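Local coordinates for protein erythrocyte binding antigen 140 (Plasmodium falciparum, PDB 4GF2) that probably binds a sialic acid-bearing receptor, glycophorin C, on the erythrocyte surface through paired Duffy-binding-like domains during parasite invasion, at residues T69-L74 with N88-S93; I16-I21 with K40-I45; I65-E70 with N152-N157. The protein carries 3 engineered substitutions. One frame throughout, in Å; residues are numbered along the deposited sequence.

Interaction 1. Residues T69-L74 with N88-S93; sequences TEAKLL and NELRNS
Glu70 and Ser93 join the two arms of a helical hairpin, helices 56-78 and 83-101, in the N-terminal of the two Duffy-binding-like domains of this chain. Ser93 donates its hydroxyl to Glu70, OG lying 2.9 Å from OE2. The proton arrives on the anti side of the carboxylate and 34° out of its plane, so the bond slants onto the group. Glu70 carries CG anti to its own N (chi1 172°) and then bends at chi2, and in this shape its carboxylate reaches across to Ser93 on the second arm. The other oxygen, OE1, takes a salt bridge from Lys17 and the N-H of Cys44, while Arg39 also bonds Ser93 OG; with both oxygens held, the buried acid is probably kept charged.

The two segments run nearly antiparallel, at 151° with axes 10.1 Å apart, as befits neighbouring arms of the largely helical Duffy-binding-like fold. Backbones come nearest where the residue is small: the CA atoms of Ala71 and Leu90 are 6.3 Å apart, and the methyl CB of Ala71 meets Leu90 CD2 at 3.7 Å.

One turn on from Glu70, Leu74 pushes its two methyls into different surroundings. Leu74 CD1 rests on the backbone carbonyl of Glu89, 3.6 Å from its O, and Leu74 CD2 lies 3.6 Å from the carboxylate oxygen OE1 of Glu89 as the two side chains cross. That carboxylate is directed to the end of the first arm, where Lys77 forms a salt bridge with OE1 and Asn78 adds a hydrogen bond.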
loop_
_atom_site.group_PDB
_atom_site.type_symbol
_atom_site.label_atom_id
_atom_site.label_comp_id
_atom_site.label_asym_id
_atom_site.label_seq_id
_atom_site.Cartn_x
_atom_site.Cartn_y
_atom_site.Cartn_z
ATOM N N THR A 69 22.168 -9.248 -40.398
ATOM C CA THR A 69 22.614 -9.716 -39.092
ATOM C C THR A 69 21.537 -9.428 -38.054
ATOM O O THR A 69 21.230 -10.274 -37.212
ATOM C CB THR A 69 23.942 -9.061 -38.662
ATOM O OG1 THR A 69 24.968 -9.378 -39.610
ATOM C CG2 THR A 69 24.368 -9.568 -37.295
ATOM N N GLU A 70 20.958 -8.235 -38.129
ATOM C CA GLU A 70 19.872 -7.855 -37.234
ATOM C C GLU A 70 18.766 -8.910 -37.266
ATOM O O GLU A 70 18.222 -9.279 -36.228
ATOM C CB GLU A 70 19.318 -6.482 -37.626
ATOM C CG GLU A 70 18.051 -6.075 -36.880
ATOM C CD GLU A 70 18.292 -5.759 -35.416
ATOM O OE1 GLU A 70 19.472 -5.692 -34.996
ATOM O OE2 GLU A 70 17.294 -5.572 -34.686
ATOM N N ALA A 71 18.452 -9.405 -38.460
ATOM C CA ALA A 71 17.435 -10.445 -38.623
ATOM C C ALA A 71 17.791 -11.743 -37.882
ATOM O O ALA A 71 16.981 -12.259 -37.110
ATOM C CB ALA A 71 17.210 -10.726 -40.094
ATOM N N LYS A 72 18.991 -12.270 -38.117
ATOM C CA LYS A 72 19.447 -13.471 -37.417
ATOM C C LYS A 72 19.296 -13.312 -35.912
ATOM O O LYS A 72 18.747 -14.179 -35.229
ATOM C CB LYS A 72 20.921 -13.764 -37.711
ATOM C CG LYS A 72 21.223 -14.269 -39.102
ATOM C CD LYS A 72 22.662 -14.751 -39.187
ATOM C CE LYS A 72 23.073 -15.073 -40.613
ATOM N NZ LYS A 72 24.473 -15.588 -40.664
ATOM N N LEU A 73 19.810 -12.200 -35.397
ATOM C CA LEU A 73 19.835 -11.978 -33.962
ATOM C C LEU A 73 18.415 -11.846 -33.419
ATOM O O LEU A 73 18.121 -12.308 -32.319
ATOM C CB LEU A 73 20.684 -10.749 -33.630
ATOM C CG LEU A 73 22.179 -10.929 -33.917
ATOM C CD1 LEU A 73 22.943 -9.628 -33.729
ATOM C CD2 LEU A 73 22.773 -12.010 -33.030
ATOM N N LEU A 74 17.533 -11.239 -34.202
ATOM C CA LEU A 74 16.128 -11.146 -33.828
ATOM C C LEU A 74 15.493 -12.527 -33.819
ATOM O O LEU A 74 14.649 -12.829 -32.973
ATOM C CB LEU A 74 15.365 -10.238 -34.795
ATOM C CG LEU A 74 15.578 -8.733 -34.638
ATOM C CD1 LEU A 74 14.807 -7.988 -35.712
ATOM C CD2 LEU A 74 15.165 -8.259 -33.246
ATOM N N ASN A 88 6.938 -8.617 -36.431
ATOM C CA ASN A 88 6.850 -7.195 -36.132
ATOM C C ASN A 88 8.203 -6.556 -35.837
ATOM O O ASN A 88 8.439 -5.402 -36.195
ATOM C CB ASN A 88 5.891 -6.961 -34.965
ATOM C CG ASN A 88 4.469 -7.342 -35.312
ATOM O OD1 ASN A 88 4.105 -7.403 -36.483
ATOM N ND2 ASN A 88 3.660 -7.607 -34.300
ATOM N N GLU A 89 9.093 -7.304 -35.193
ATOM C CA GLU A 89 10.391 -6.760 -34.821
ATOM C C GLU A 89 11.305 -6.642 -36.045
ATOM O O GLU A 89 12.107 -5.711 -36.137
ATOM C CB GLU A 89 11.026 -7.588 -33.702
ATOM C CG GLU A 89 10.218 -7.529 -32.402
ATOM C CD GLU A 89 10.921 -8.150 -31.205
ATOM O OE1 GLU A 89 12.109 -8.502 -31.310
ATOM O OE2 GLU A 89 10.278 -8.273 -30.142
ATOM N N LEU A 90 11.170 -7.567 -36.993
ATOM C CA LEU A 90 11.871 -7.443 -38.267
ATOM C C LEU A 90 11.499 -6.118 -38.911
ATOM O O LEU A 90 12.360 -5.336 -39.311
ATOM C CB LEU A 90 11.493 -8.575 -39.225
ATOM C CG LEU A 90 12.266 -9.889 -39.138
ATOM C CD1 LEU A 90 11.626 -10.899 -40.060
ATOM C CD2 LEU A 90 13.738 -9.703 -39.495
ATOM N N ARG A 91 10.197 -5.880 -39.002
ATOM C CA ARG A 91 9.672 -4.711 -39.683
ATOM C C ARG A 91 10.068 -3.440 -38.947
ATOM O O ARG A 91 10.516 -2.468 -39.560
ATOM C CB ARG A 91 8.146 -4.812 -39.796
ATOM C CG ARG A 91 7.667 -6.074 -40.514
ATOM C CD ARG A 91 6.156 -6.247 -40.435
ATOM N NE ARG A 91 5.456 -5.224 -41.207
ATOM C CZ ARG A 91 5.308 -5.255 -42.528
ATOM N NH1 ARG A 91 5.811 -6.259 -43.243
ATOM N NH2 ARG A 91 4.662 -4.276 -43.139
ATOM N N ASN A 92 9.916 -3.450 -37.628
ATOM C CA ASN A 92 10.182 -2.255 -36.838
ATOM C C ASN A 92 11.658 -1.906 -36.803
ATOM O O ASN A 92 12.020 -0.736 -36.708
ATOM C CB ASN A 92 9.631 -2.414 -35.427
ATOM C CG ASN A 92 8.126 -2.377 -35.397
ATOM O OD1 ASN A 92 7.493 -1.932 -36.353
ATOM N ND2 ASN A 92 7.539 -2.837 -34.302
ATOM N N SER A 93 12.514 -2.914 -36.890
ATOM C CA SER A 93 13.942 -2.648 -36.941
ATOM C C SER A 93 14.333 -2.103 -38.304
ATOM O O SER A 93 15.197 -1.231 -38.397
ATOM C CB SER A 93 14.755 -3.892 -36.600
ATOM O OG SER A 93 14.933 -3.986 -35.198
#

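Interaction 2. Residues I16-I21 with K40-I45; sequences IKRKSI and KIQLCI
The guanidinium of Arg18 lies nearly flat on the side-chain amide of Gln42, the two planes only 15° apart. NE2 of Gln42 sits 3.4 Å above one face of the guanidinium, displaced toward its rim, and Ile41 CG2 comes up at the edge, close to the plane, 4.0 Å from Arg18 NH2. NH1 and NE2 face each other as two donors, so the overlap is a stack and not a hydrogen bond. A bend at chi3 (-80°) folds the arginine over the amide, and Asp38 holds the guanidinium from outside through a salt bridge to NE.

The acceptor end of the same amide does the bonding. Gln42 OE1 receives the backbone N-H of Arg18 at 2.8 Å from N, in the carbonyl plane and on a lone pair, with 159° at the hydrogen. A water donates to Gln42 OE1 and to the carbonyl O of Arg18, at 2.8 Å from each, and so bridges side chain and loop a second time. Two donors thus fix the amide's rotation beneath the arginine.

Gln42 is where the chain leaves helix 38-41, and it reaches over to the loop between helix 4-14 and strand 23-27; the Cys14-Cys44 disulfide ties the same neighbourhood of this Duffy-binding-like domain together.

Lys17 runs past Gln42 in the opposite direction, its CB 3.6 Å from OE1. The final bend, at chi4, brings NZ to 2.6 Å from the backbone O of Gln42, where the angle is too poor for a hydrogen bond; the ammonium is instead paired with Glu70 on helix 56-78.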
loop_
_atom_site.group_PDB
_atom_site.type_symbol
_atom_site.label_atom_id
_atom_site.label_comp_id
_atom_site.label_asym_id
_atom_site.label_seq_id
_atom_site.Cartn_x
_atom_site.Cartn_y
_atom_site.Cartn_z
ATOM N N ILE A 16 24.665 -10.906 -28.874
ATOM C CA ILE A 16 23.366 -11.473 -28.540
ATOM C C ILE A 16 22.447 -10.387 -27.994
ATOM O O ILE A 16 22.896 -9.465 -27.319
ATOM C CB ILE A 16 23.491 -12.590 -27.486
ATOM C CG1 ILE A 16 24.530 -13.626 -27.919
ATOM C CG2 ILE A 16 22.143 -13.259 -27.252
ATOM C CD1 ILE A 16 25.773 -13.648 -27.044
ATOM N N LYS A 17 21.157 -10.505 -28.287
ATOM C CA LYS A 17 20.180 -9.524 -27.834
ATOM C C LYS A 17 19.488 -9.978 -26.557
ATOM O O LYS A 17 19.330 -11.174 -26.311
ATOM C CB LYS A 17 19.140 -9.274 -28.926
ATOM C CG LYS A 17 19.722 -8.650 -30.184
ATOM C CD LYS A 17 18.673 -8.462 -31.263
ATOM C CE LYS A 17 19.256 -7.791 -32.496
ATOM N NZ LYS A 17 19.754 -6.412 -32.229
ATOM N N ARG A 18 19.089 -9.015 -25.735
ATOM C CA ARG A 18 18.281 -9.312 -24.562
ATOM C C ARG A 18 16.895 -9.712 -25.042
ATOM O O ARG A 18 16.368 -9.130 -25.999
ATOM C CB ARG A 18 18.205 -8.094 -23.640
ATOM C CG ARG A 18 19.549 -7.688 -23.051
ATOM C CD ARG A 18 19.435 -6.465 -22.144
ATOM N NE ARG A 18 19.373 -5.217 -22.902
ATOM C CZ ARG A 18 20.435 -4.538 -23.330
ATOM N NH1 ARG A 18 21.663 -4.973 -23.083
ATOM N NH2 ARG A 18 20.270 -3.415 -24.010
ATOM N N LYS A 19 16.313 -10.714 -24.392
ATOM C CA LYS A 19 15.030 -11.269 -24.817
ATOM C C LYS A 19 13.829 -10.492 -24.273
ATOM O O LYS A 19 12.783 -10.427 -24.919
ATOM C CB LYS A 19 14.926 -12.729 -24.388
ATOM C CG LYS A 19 15.661 -13.697 -25.297
ATOM C CD LYS A 19 15.646 -15.105 -24.717
ATOM C CE LYS A 19 15.606 -16.169 -25.800
ATOM N NZ LYS A 19 14.263 -16.250 -26.449
ATOM N N SER A 20 13.973 -9.918 -23.084
ATOM C CA SER A 20 12.890 -9.155 -22.476
ATOM C C SER A 20 12.563 -7.928 -23.316
ATOM O O SER A 20 13.450 -7.325 -23.917
ATOM C CB SER A 20 13.267 -8.727 -21.061
ATOM O OG SER A 20 13.477 -9.856 -20.234
ATOM N N ILE A 21 11.283 -7.574 -23.363
ATOM C CA ILE A 21 10.834 -6.386 -24.076
ATOM C C ILE A 21 10.624 -5.246 -23.080
ATOM O O ILE A 21 9.745 -5.317 -22.224
ATOM C CB ILE A 21 9.517 -6.655 -24.830
ATOM C CG1 ILE A 21 9.699 -7.802 -25.829
ATOM C CG2 ILE A 21 9.059 -5.406 -25.558
ATOM C CD1 ILE A 21 8.408 -8.248 -26.506
ATOM N N LYS A 40 15.573 -1.039 -30.292
ATOM C CA LYS A 40 16.294 0.024 -30.984
ATOM C C LYS A 40 17.684 0.226 -30.381
ATOM O O LYS A 40 18.657 0.441 -31.098
ATOM C CB LYS A 40 15.505 1.334 -30.923
ATOM C CG LYS A 40 16.247 2.537 -31.496
ATOM C CD LYS A 40 16.583 2.324 -32.967
ATOM C CE LYS A 40 17.097 3.600 -33.626
ATOM N NZ LYS A 40 18.414 4.035 -33.087
ATOM N N ILE A 41 17.772 0.157 -29.061
ATOM C CA ILE A 41 19.054 0.292 -28.379
ATOM C C ILE A 41 20.059 -0.739 -28.889
ATOM O O ILE A 41 21.247 -0.442 -29.023
ATOM C CB ILE A 41 18.888 0.161 -26.851
ATOM C CG1 ILE A 41 18.171 1.395 -26.303
ATOM C CG2 ILE A 41 20.240 0.006 -26.159
ATOM C CD1 ILE A 41 17.730 1.253 -24.877
ATOM N N GLN A 42 19.577 -1.941 -29.194
ATOM C CA GLN A 42 20.459 -3.033 -29.599
ATOM C C GLN A 42 20.490 -3.259 -31.107
ATOM O O GLN A 42 21.047 -4.253 -31.578
ATOM C CB GLN A 42 20.051 -4.327 -28.900
ATOM C CG GLN A 42 20.251 -4.296 -27.395
ATOM C CD GLN A 42 20.344 -5.683 -26.797
ATOM O OE1 GLN A 42 19.353 -6.413 -26.728
ATOM N NE2 GLN A 42 21.539 -6.060 -26.368
ATOM N N LEU A 43 19.894 -2.343 -31.861
ATOM C CA LEU A 43 19.916 -2.426 -33.315
ATOM C C LEU A 43 21.339 -2.702 -33.788
ATOM O O LEU A 43 22.289 -2.092 -33.303
ATOM C CB LEU A 43 19.404 -1.123 -33.927
ATOM C CG LEU A 43 19.129 -1.161 -35.433
ATOM C CD1 LEU A 43 17.896 -2.009 -35.749
ATOM C CD2 LEU A 43 18.975 0.251 -35.993
ATOM N N CYS A 44 21.482 -3.629 -34.729
ATOM C CA CYS A 44 22.803 -4.069 -35.167
ATOM C C CYS A 44 23.482 -3.027 -36.052
ATOM O O CYS A 44 23.164 -2.904 -37.229
ATOM C CB CYS A 44 22.694 -5.393 -35.919
ATOM S SG CYS A 44 24.280 -6.029 -36.485
ATOM N N ILE A 45 24.425 -2.287 -35.476
ATOM C CA ILE A 45 25.107 -1.218 -36.199
ATOM C C ILE A 45 26.626 -1.222 -36.014
ATOM O O ILE A 45 27.339 -0.490 -36.696
ATOM C CB ILE A 45 24.566 0.150 -35.757
ATOM C CG1 ILE A 45 24.871 0.380 -34.275
ATOM C CG2 ILE A 45 23.074 0.223 -36.013
ATOM C CD1 ILE A 45 24.367 1.700 -33.746
HETATM O O HOH W 1 16.580 -6.555 -27.156
#

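Interaction 3. Residues I65-E70 with N152-N157; sequences ISVNTE and NHMIVN
Asn68 and His153 both swing CG anti to the backbone N (chi1 178° in Asn68), which lays the asparagine across one face of the imidazole. The amide and ring planes stand 29° apart; CB of Asn68 is 3.5 Å from His153 NE2, and ND2 lies over the ring toward its rim.

From there ND2 spends its two hydrogens on two acceptors. One goes to the backbone O of His153, 3.2 Å from ND2 and almost perfectly straight at 178°; the other goes to OD1 of Asn157, also 3.2 Å from ND2. Both acceptors lie essentially in the amide plane of Asn68, whereas the amide of Asn157 stands nearly upright to it.

Here helix 56-78 meets the C-terminal end of helix 132-155, within the N-terminal Duffy-binding-like domain, and the backbones come very close: the CA atoms of Asn68 and Met154 are 4.1 Å apart.

On the buried side Val67 crosses Met154 at about a right angle, CB to CB 3.7 Å. Met154 CG lies 3.4 Å from the carbonyl O of Val67, and the chain extends beyond it to bring CE near Glu70 CG; Leu90 and Phe94 of helix 83-101 pack against the methionine side chain.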
loop_
_atom_site.group_PDB
_atom_site.type_symbol
_atom_site.label_atom_id
_atom_site.label_comp_id
_atom_site.label_asym_id
_atom_site.label_seq_id
_atom_site.Cartn_x
_atom_site.Cartn_y
_atom_site.Cartn_z
ATOM N N ILE A 65 25.021 -6.092 -44.558
ATOM C CA ILE A 65 25.447 -6.958 -43.469
ATOM C C ILE A 65 24.695 -6.628 -42.187
ATOM O O ILE A 65 24.309 -7.519 -41.432
ATOM C CB ILE A 65 26.954 -6.828 -43.213
ATOM C CG1 ILE A 65 27.735 -7.451 -44.373
ATOM C CG2 ILE A 65 27.332 -7.506 -41.899
ATOM C CD1 ILE A 65 29.226 -7.184 -44.330
ATOM N N SER A 66 24.486 -5.342 -41.941
ATOM C CA SER A 66 23.820 -4.906 -40.726
ATOM C C SER A 66 22.376 -5.409 -40.652
ATOM O O SER A 66 21.967 -5.973 -39.641
ATOM C CB SER A 66 23.859 -3.384 -40.625
ATOM O OG SER A 66 25.195 -2.931 -40.514
ATOM N N VAL A 67 21.602 -5.211 -41.717
ATOM C CA VAL A 67 20.194 -5.606 -41.694
ATOM C C VAL A 67 20.041 -7.124 -41.618
ATOM O O VAL A 67 19.215 -7.636 -40.863
ATOM C CB VAL A 67 19.403 -5.060 -42.909
ATOM C CG1 VAL A 67 19.423 -3.545 -42.912
ATOM C CG2 VAL A 67 19.947 -5.615 -44.225
ATOM N N ASN A 68 20.848 -7.837 -42.394
ATOM C CA ASN A 68 20.807 -9.294 -42.415
ATOM C C ASN A 68 21.209 -9.883 -41.063
ATOM O O ASN A 68 20.652 -10.889 -40.623
ATOM C CB ASN A 68 21.721 -9.826 -43.524
ATOM C CG ASN A 68 21.769 -11.338 -43.568
ATOM O OD1 ASN A 68 22.605 -11.960 -42.921
ATOM N ND2 ASN A 68 20.869 -11.936 -44.338
ATOM N N THR A 69 22.168 -9.248 -40.398
ATOM C CA THR A 69 22.614 -9.716 -39.092
ATOM C C THR A 69 21.537 -9.428 -38.054
ATOM O O THR A 69 21.230 -10.274 -37.212
ATOM C CB THR A 69 23.942 -9.061 -38.662
ATOM O OG1 THR A 69 24.968 -9.378 -39.610
ATOM C CG2 THR A 69 24.368 -9.568 -37.295
ATOM N N GLU A 70 20.958 -8.235 -38.129
ATOM C CA GLU A 70 19.872 -7.855 -37.234
ATOM C C GLU A 70 18.766 -8.910 -37.266
ATOM O O GLU A 70 18.222 -9.279 -36.228
ATOM C CB GLU A 70 19.318 -6.482 -37.626
ATOM C CG GLU A 70 18.051 -6.075 -36.880
ATOM C CD GLU A 70 18.292 -5.759 -35.416
ATOM O OE1 GLU A 70 19.472 -5.692 -34.996
ATOM O OE2 GLU A 70 17.294 -5.572 -34.686
ATOM N N ASN A 152 14.803 -6.865 -48.830
ATOM C CA ASN A 152 14.878 -8.214 -49.369
ATOM C C ASN A 152 16.012 -9.025 -48.757
ATOM O O ASN A 152 15.832 -10.196 -48.426
ATOM C CB ASN A 152 15.026 -8.170 -50.887
ATOM C CG ASN A 152 13.726 -7.833 -51.584
ATOM O OD1 ASN A 152 12.646 -8.039 -51.031
ATOM N ND2 ASN A 152 13.821 -7.318 -52.804
ATOM N N HIS A 153 17.174 -8.400 -48.600
ATOM C CA HIS A 153 18.338 -9.102 -48.080
ATOM C C HIS A 153 18.220 -9.297 -46.575
ATOM O O HIS A 153 18.738 -10.270 -46.015
ATOM C CB HIS A 153 19.618 -8.341 -48.413
ATOM C CG HIS A 153 20.859 -9.008 -47.911
ATOM N ND1 HIS A 153 21.343 -10.180 -48.450
ATOM C CD2 HIS A 153 21.711 -8.672 -46.914
ATOM C CE1 HIS A 153 22.442 -10.536 -47.808
ATOM N NE2 HIS A 153 22.688 -9.637 -46.873
ATOM N N MET A 154 17.528 -8.372 -45.921
ATOM C CA MET A 154 17.316 -8.465 -44.480
ATOM C C MET A 154 16.521 -9.717 -44.121
ATOM O O MET A 154 16.785 -10.358 -43.106
ATOM C CB MET A 154 16.577 -7.228 -43.958
ATOM C CG MET A 154 16.279 -7.296 -42.471
ATOM S SD MET A 154 15.547 -5.795 -41.795
ATOM C CE MET A 154 15.633 -6.178 -40.051
ATOM N N ILE A 155 15.549 -10.071 -44.951
ATOM C CA ILE A 155 14.668 -11.184 -44.620
ATOM C C ILE A 155 14.954 -12.435 -45.445
ATOM O O ILE A 155 14.253 -13.435 -45.307
ATOM C CB ILE A 155 13.187 -10.803 -44.810
ATOM C CG1 ILE A 155 12.886 -10.538 -46.286
ATOM C CG2 ILE A 155 12.842 -9.592 -43.960
ATOM C CD1 ILE A 155 11.425 -10.309 -46.574
ATOM N N VAL A 156 15.988 -12.387 -46.284
ATOM C CA VAL A 156 16.226 -13.460 -47.252
ATOM C C VAL A 156 16.345 -14.842 -46.602
ATOM O O VAL A 156 15.930 -15.839 -47.184
ATOM C CB VAL A 156 17.488 -13.199 -48.098
ATOM C CG1 VAL A 156 18.738 -13.295 -47.242
ATOM C CG2 VAL A 156 17.556 -14.184 -49.258
ATOM N N ASN A 157 16.907 -14.904 -45.401
ATOM C CA ASN A 157 17.087 -16.180 -44.716
ATOM C C ASN A 157 15.926 -16.542 -43.787
ATOM O O ASN A 157 15.953 -17.589 -43.142
ATOM C CB ASN A 157 18.393 -16.174 -43.910
ATOM C CG ASN A 157 19.615 -15.959 -44.777
ATOM O OD1 ASN A 157 20.405 -15.046 -44.537
ATOM N ND2 ASN A 157 19.778 -16.798 -45.793
#

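In the fold
All three contacts lie in the N-terminal Duffy-binding-like domain, on one side of the chain's centre. Interaction 2 comes first along the sequence and closes before the other two open; these start from the same part of helix 56-78, one pairing it with the next helix, 83-101, the other with helix 132-155, far along the sequence. The centres of interactions 1 and 3 are about 8 Å apart, those of 1 and 2 about 9 Å, and those of 2 and 3 about 15 Å. Glu70 belongs to both helical contacts and also bonds Lys17 and Cys44 of interaction 2. Helix 56-78 thus links the N-terminal loops to the domain's helical core.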